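Local coordinates for colicin-M immunity protein (Escherichia coli, PDB 4AEQ) that protects Escherichia coli cells that carry the colicin M plasmid against colicin M, and forms a domain-swapped dimer, at residues L41-E52 and P70-M81. Residues are numbered along the deposited sequence; the frame is centred on the assembly and turned at random.
Sequences LLGTEIPKITWE and PFKAEGPDGKRM
P70 O takes a hydrogen bond from a water that also donates to E52 O. A weak bond, with E52 N 3.4 Å from P70 O, joins it. Together they close the E52/P70 end of an antiparallel ladder between strand 48-51, outermost in this chain's sheet, and strand 66-74, in the four-stranded sheet of this YebF/Cmi-family fold. Further along, T50 and K72 form a hydrogen-bonded pair: T50 N donates to K72 O at 2.9 Å and K72 N to T50 O. K48 and E74 make the next such pair. On the face bearing these residues, in the conformer given here, one of two, T50 OG1 donates to E74 OE2 (2.8 Å), meeting it from above the carboxylate plane. The E74 chain bends at chi2 (120°), which folds the carboxylate back over the strands toward T50.

On the face bearing I49, W51, F71 and A73 the contacts are apolar. W51 and F71 lie side by side, their planes turned 59° apart, and W51 CE3 sits 3.6 Å from F71 CB. I49 CG2 lies over one face of the indole, near its rim, and also touches F71 CD2. A73 CB receives I49 CD1, P47 and L42 CD1; Y28 of the second subunit packs on L42 and A73 and meets the F71 ring edge-to-face.

Where helix 17-42 ends, G43 takes a positive phi and the chain passes the hairpin turn between strands 66-74 and 79-87. There L42 O accepts a hydrogen bond from D77 N at 2.9 Å, the donor standing 43° out of the carbonyl plane, while G75 CA makes a CA-H...O contact with L42 O at 3.1 Å.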
loop_
_atom_site.group_PDB
_atom_site.type_symbol
_atom_site.label_atom_id
_atom_site.label_comp_id
_atom_site.label_asym_id
_atom_site.label_seq_id
_atom_site.Cartn_x
_atom_site.Cartn_y
_atom_site.Cartn_z
ATOM N N LEU A 41 0.400 0.623 -18.836
ATOM C CA LEU A 41 1.527 -0.079 -19.454
ATOM C C LEU A 41 1.204 -1.525 -19.813
ATOM O O LEU A 41 1.582 -2.022 -20.878
ATOM C CB LEU A 41 2.718 -0.085 -18.502
ATOM C CG LEU A 41 3.459 1.222 -18.227
ATOM C CD1 LEU A 41 2.784 2.444 -18.865
ATOM C CD2 LEU A 41 3.632 1.390 -16.720
ATOM N N LEU A 42 0.520 -2.208 -18.903
ATOM C CA LEU A 42 0.163 -3.599 -19.141
ATOM C C LEU A 42 -1.011 -3.671 -20.104
ATOM O O LEU A 42 -1.167 -4.646 -20.833
ATOM C CB LEU A 42 -0.178 -4.302 -17.825
ATOM C CG LEU A 42 0.973 -4.458 -16.829
ATOM C CD1 LEU A 42 0.485 -5.107 -15.546
ATOM C CD2 LEU A 42 2.110 -5.268 -17.439
ATOM N N GLY A 43 -1.826 -2.621 -20.107
ATOM C CA GLY A 43 -2.985 -2.555 -20.974
ATOM C C GLY A 43 -4.204 -3.217 -20.361
ATOM O O GLY A 43 -5.206 -3.427 -21.040
ATOM N N THR A 44 -4.112 -3.564 -19.082
ATOM C CA THR A 44 -5.235 -4.167 -18.380
ATOM C C THR A 44 -5.157 -3.915 -16.878
ATOM O O THR A 44 -4.071 -3.724 -16.328
ATOM C CB THR A 44 -5.285 -5.684 -18.628
ATOM O OG1 THR A 44 -6.406 -6.251 -17.939
ATOM C CG2 THR A 44 -4.002 -6.340 -18.138
ATOM N N GLU A 45 -6.315 -3.917 -16.223
ATOM C CA GLU A 45 -6.386 -3.869 -14.765
ATOM C C GLU A 45 -6.167 -5.252 -14.167
ATOM O O GLU A 45 -5.862 -5.389 -12.982
ATOM C CB GLU A 45 -7.748 -3.339 -14.306
ATOM C CG GLU A 45 -7.806 -1.839 -14.092
ATOM C CD GLU A 45 -9.129 -1.395 -13.497
ATOM O OE1 GLU A 45 -10.032 -2.249 -13.355
ATOM O OE2 GLU A 45 -9.265 -0.198 -13.169
ATOM N N ILE A 46 -6.336 -6.280 -14.992
ATOM C CA ILE A 46 -6.265 -7.655 -14.516
ATOM C C ILE A 46 -5.250 -8.478 -15.301
ATOM O O ILE A 46 -5.623 -9.387 -16.044
ATOM C CB ILE A 46 -7.640 -8.335 -14.601
ATOM C CG1 ILE A 46 -8.720 -7.397 -14.057
ATOM C CG2 ILE A 46 -7.628 -9.653 -13.846
ATOM C CD1 ILE A 46 -10.126 -7.788 -14.445
ATOM N N PRO A 47 -3.955 -8.170 -15.129
ATOM C CA PRO A 47 -2.897 -8.909 -15.822
ATOM C C PRO A 47 -2.822 -10.348 -15.340
ATOM O O PRO A 47 -3.308 -10.657 -14.251
ATOM C CB PRO A 47 -1.627 -8.162 -15.408
ATOM C CG PRO A 47 -1.971 -7.515 -14.116
ATOM C CD PRO A 47 -3.413 -7.127 -14.241
ATOM N N LYS A 48 -2.232 -11.221 -16.148
ATOM C CA LYS A 48 -1.973 -12.589 -15.726
ATOM C C LYS A 48 -0.730 -12.576 -14.853
ATOM O O LYS A 48 0.234 -11.878 -15.167
ATOM C CB LYS A 48 -1.738 -13.492 -16.937
ATOM C CG LYS A 48 -2.912 -13.565 -17.916
ATOM C CD LYS A 48 -4.124 -14.235 -17.286
ATOM C CE LYS A 48 -5.260 -14.350 -18.285
ATOM N NZ LYS A 48 -4.862 -15.107 -19.511
ATOM N N ILE A 49 -0.744 -13.342 -13.766
ATOM C CA ILE A 49 0.384 -13.351 -12.842
ATOM C C ILE A 49 1.193 -14.637 -12.974
ATOM O O ILE A 49 0.646 -15.739 -12.904
ATOM C CB ILE A 49 -0.064 -13.194 -11.374
ATOM C CG1 ILE A 49 -0.946 -11.956 -11.189
ATOM C CG2 ILE A 49 1.148 -13.119 -10.458
ATOM C CD1 ILE A 49 -0.253 -10.657 -11.547
ATOM N N THR A 50 2.497 -14.487 -13.182
ATOM C CA THR A 50 3.391 -15.635 -13.175
ATOM C C THR A 50 4.343 -15.523 -11.993
ATOM O O THR A 50 4.777 -14.436 -11.626
ATOM C CB THR A 50 4.171 -15.783 -14.494
ATOM O OG1 THR A 50 4.736 -14.523 -14.862
ATOM C CG2 THR A 50 3.247 -16.258 -15.606
ATOM N N TRP A 51 4.648 -16.658 -11.386
ATOM C CA TRP A 51 5.429 -16.666 -10.160
ATOM C C TRP A 51 6.887 -17.035 -10.372
ATOM O O TRP A 51 7.225 -17.799 -11.275
ATOM C CB TRP A 51 4.787 -17.594 -9.127
ATOM C CG TRP A 51 3.374 -17.229 -8.828
ATOM C CD1 TRP A 51 2.252 -17.884 -9.243
ATOM C CD2 TRP A 51 2.924 -16.101 -8.064
ATOM N NE1 TRP A 51 1.131 -17.242 -8.774
ATOM C CE2 TRP A 51 1.515 -16.148 -8.053
ATOM C CE3 TRP A 51 3.575 -15.064 -7.393
ATOM C CZ2 TRP A 51 0.749 -15.194 -7.387
ATOM C CZ3 TRP A 51 2.810 -14.121 -6.733
ATOM C CH2 TRP A 51 1.412 -14.191 -6.735
ATOM N N GLU A 52 7.745 -16.448 -9.547
ATOM C CA GLU A 52 9.157 -16.787 -9.524
ATOM C C GLU A 52 9.462 -17.379 -8.152
ATOM O O GLU A 52 8.719 -17.149 -7.197
ATOM C CB GLU A 52 9.997 -15.545 -9.800
ATOM C CG GLU A 52 9.607 -14.864 -11.104
ATOM C CD GLU A 52 10.408 -13.614 -11.396
ATOM O OE1 GLU A 52 11.204 -13.185 -10.532
ATOM O OE2 GLU A 52 10.234 -13.060 -12.501
ATOM N N PRO A 70 8.522 -12.592 -5.526
ATOM C CA PRO A 70 8.716 -12.056 -6.874
ATOM C C PRO A 70 7.632 -12.552 -7.810
ATOM O O PRO A 70 7.209 -13.703 -7.697
ATOM C CB PRO A 70 10.074 -12.624 -7.278
ATOM C CG PRO A 70 10.165 -13.911 -6.541
ATOM C CD PRO A 70 9.455 -13.692 -5.228
ATOM N N PHE A 71 7.202 -11.715 -8.745
ATOM C CA PHE A 71 6.254 -12.175 -9.751
ATOM C C PHE A 71 6.308 -11.285 -10.981
ATOM O O PHE A 71 6.843 -10.184 -10.930
ATOM C CB PHE A 71 4.827 -12.254 -9.187
ATOM C CG PHE A 71 4.265 -10.928 -8.745
ATOM C CD1 PHE A 71 4.508 -10.445 -7.469
ATOM C CD2 PHE A 71 3.468 -10.180 -9.595
ATOM C CE1 PHE A 71 3.983 -9.235 -7.054
ATOM C CE2 PHE A 71 2.943 -8.967 -9.189
ATOM C CZ PHE A 71 3.199 -8.493 -7.919
ATOM N N LYS A 72 5.768 -11.782 -12.083
ATOM C CA LYS A 72 5.643 -11.008 -13.306
ATOM C C LYS A 72 4.167 -10.832 -13.625
ATOM O O LYS A 72 3.386 -11.766 -13.482
ATOM C CB LYS A 72 6.344 -11.723 -14.459
ATOM C CG LYS A 72 7.856 -11.721 -14.358
ATOM C CD LYS A 72 8.484 -12.697 -15.339
ATOM C CE LYS A 72 8.236 -14.136 -14.916
ATOM N NZ LYS A 72 8.905 -15.115 -15.820
ATOM N N ALA A 73 3.784 -9.631 -14.038
ATOM C CA ALA A 73 2.414 -9.368 -14.459
ATOM C C ALA A 73 2.410 -9.118 -15.963
ATOM O O ALA A 73 3.240 -8.362 -16.464
ATOM C CB ALA A 73 1.849 -8.170 -13.710
ATOM N N GLU A 74 1.483 -9.755 -16.673
ATOM C CA GLU A 74 1.450 -9.709 -18.132
ATOM C C GLU A 74 0.104 -9.219 -18.644
ATOM O O GLU A 74 -0.934 -9.808 -18.343
ATOM C CB GLU A 74 1.745 -11.093 -18.714
ATOM C CG GLU A 74 2.997 -11.738 -18.154
ATOM C CD GLU A 74 2.720 -13.056 -17.453
ATOM O OE1 GLU A 74 2.513 -14.073 -18.152
ATOM O OE2 GLU A 74 2.713 -13.073 -16.202
ATOM N N GLY A 75 0.130 -8.106 -19.371
ATOM C CA GLY A 75 -1.031 -7.609 -20.084
ATOM C C GLY A 75 -0.874 -7.788 -21.583
ATOM O O GLY A 75 0.152 -8.277 -22.055
ATOM N N PRO A 76 -1.893 -7.387 -22.350
ATOM C CA PRO A 76 -1.748 -7.424 -23.807
ATOM C C PRO A 76 -0.761 -6.375 -24.318
ATOM O O PRO A 76 -0.182 -6.560 -25.388
ATOM C CB PRO A 76 -3.164 -7.122 -24.307
ATOM C CG PRO A 76 -3.809 -6.365 -23.196
ATOM C CD PRO A 76 -3.215 -6.902 -21.923
ATOM N N ASP A 77 -0.591 -5.284 -23.576
ATOM C CA ASP A 77 0.317 -4.215 -23.985
ATOM C C ASP A 77 1.735 -4.355 -23.435
ATOM O O ASP A 77 2.637 -3.637 -23.865
ATOM C CB ASP A 77 -0.237 -2.852 -23.564
ATOM C CG ASP A 77 -1.418 -2.414 -24.405
ATOM O OD1 ASP A 77 -2.098 -3.289 -24.982
ATOM O OD2 ASP A 77 -1.668 -1.191 -24.489
ATOM N N GLY A 78 1.946 -5.272 -22.497
ATOM C CA GLY A 78 3.253 -5.360 -21.871
ATOM C C GLY A 78 3.374 -6.279 -20.673
ATOM O O GLY A 78 2.466 -7.046 -20.358
ATOM N N LYS A 79 4.518 -6.194 -20.005
ATOM C CA LYS A 79 4.865 -7.109 -18.927
ATOM C C LYS A 79 5.743 -6.369 -17.925
ATOM O O LYS A 79 6.559 -5.541 -18.315
ATOM C CB LYS A 79 5.622 -8.303 -19.513
ATOM C CG LYS A 79 5.745 -9.509 -18.607
ATOM C CD LYS A 79 6.065 -10.748 -19.433
ATOM C CE LYS A 79 6.188 -11.995 -18.567
ATOM N NZ LYS A 79 6.047 -13.241 -19.376
ATOM N N ARG A 80 5.584 -6.662 -16.639
ATOM C CA ARG A 80 6.365 -5.979 -15.614
ATOM C C ARG A 80 6.769 -6.922 -14.490
ATOM O O ARG A 80 5.974 -7.746 -14.048
ATOM C CB ARG A 80 5.573 -4.807 -15.033
ATOM C CG ARG A 80 6.326 -3.984 -13.997
ATOM C CD ARG A 80 6.633 -2.591 -14.526
ATOM N NE ARG A 80 6.852 -1.620 -13.457
ATOM C CZ ARG A 80 8.044 -1.169 -13.083
ATOM N NH1 ARG A 80 9.142 -1.597 -13.693
ATOM N NH2 ARG A 80 8.139 -0.285 -12.100
ATOM N N MET A 81 8.008 -6.783 -14.032
ATOM C CA MET A 81 8.513 -7.548 -12.896
ATOM C C MET A 81 8.249 -6.808 -11.589
ATOM O O MET A 81 8.400 -5.591 -11.520
ATOM C CB MET A 81 10.016 -7.771 -13.050
ATOM C CG MET A 81 10.690 -8.268 -11.786
ATOM S SD MET A 81 10.471 -10.039 -11.604
ATOM C CE MET A 81 11.548 -10.610 -12.910
HETATM O O HOH W 1 -5.319 -2.730 -23.780
HETATM O O HOH W 2 6.665 -15.900 -6.185
#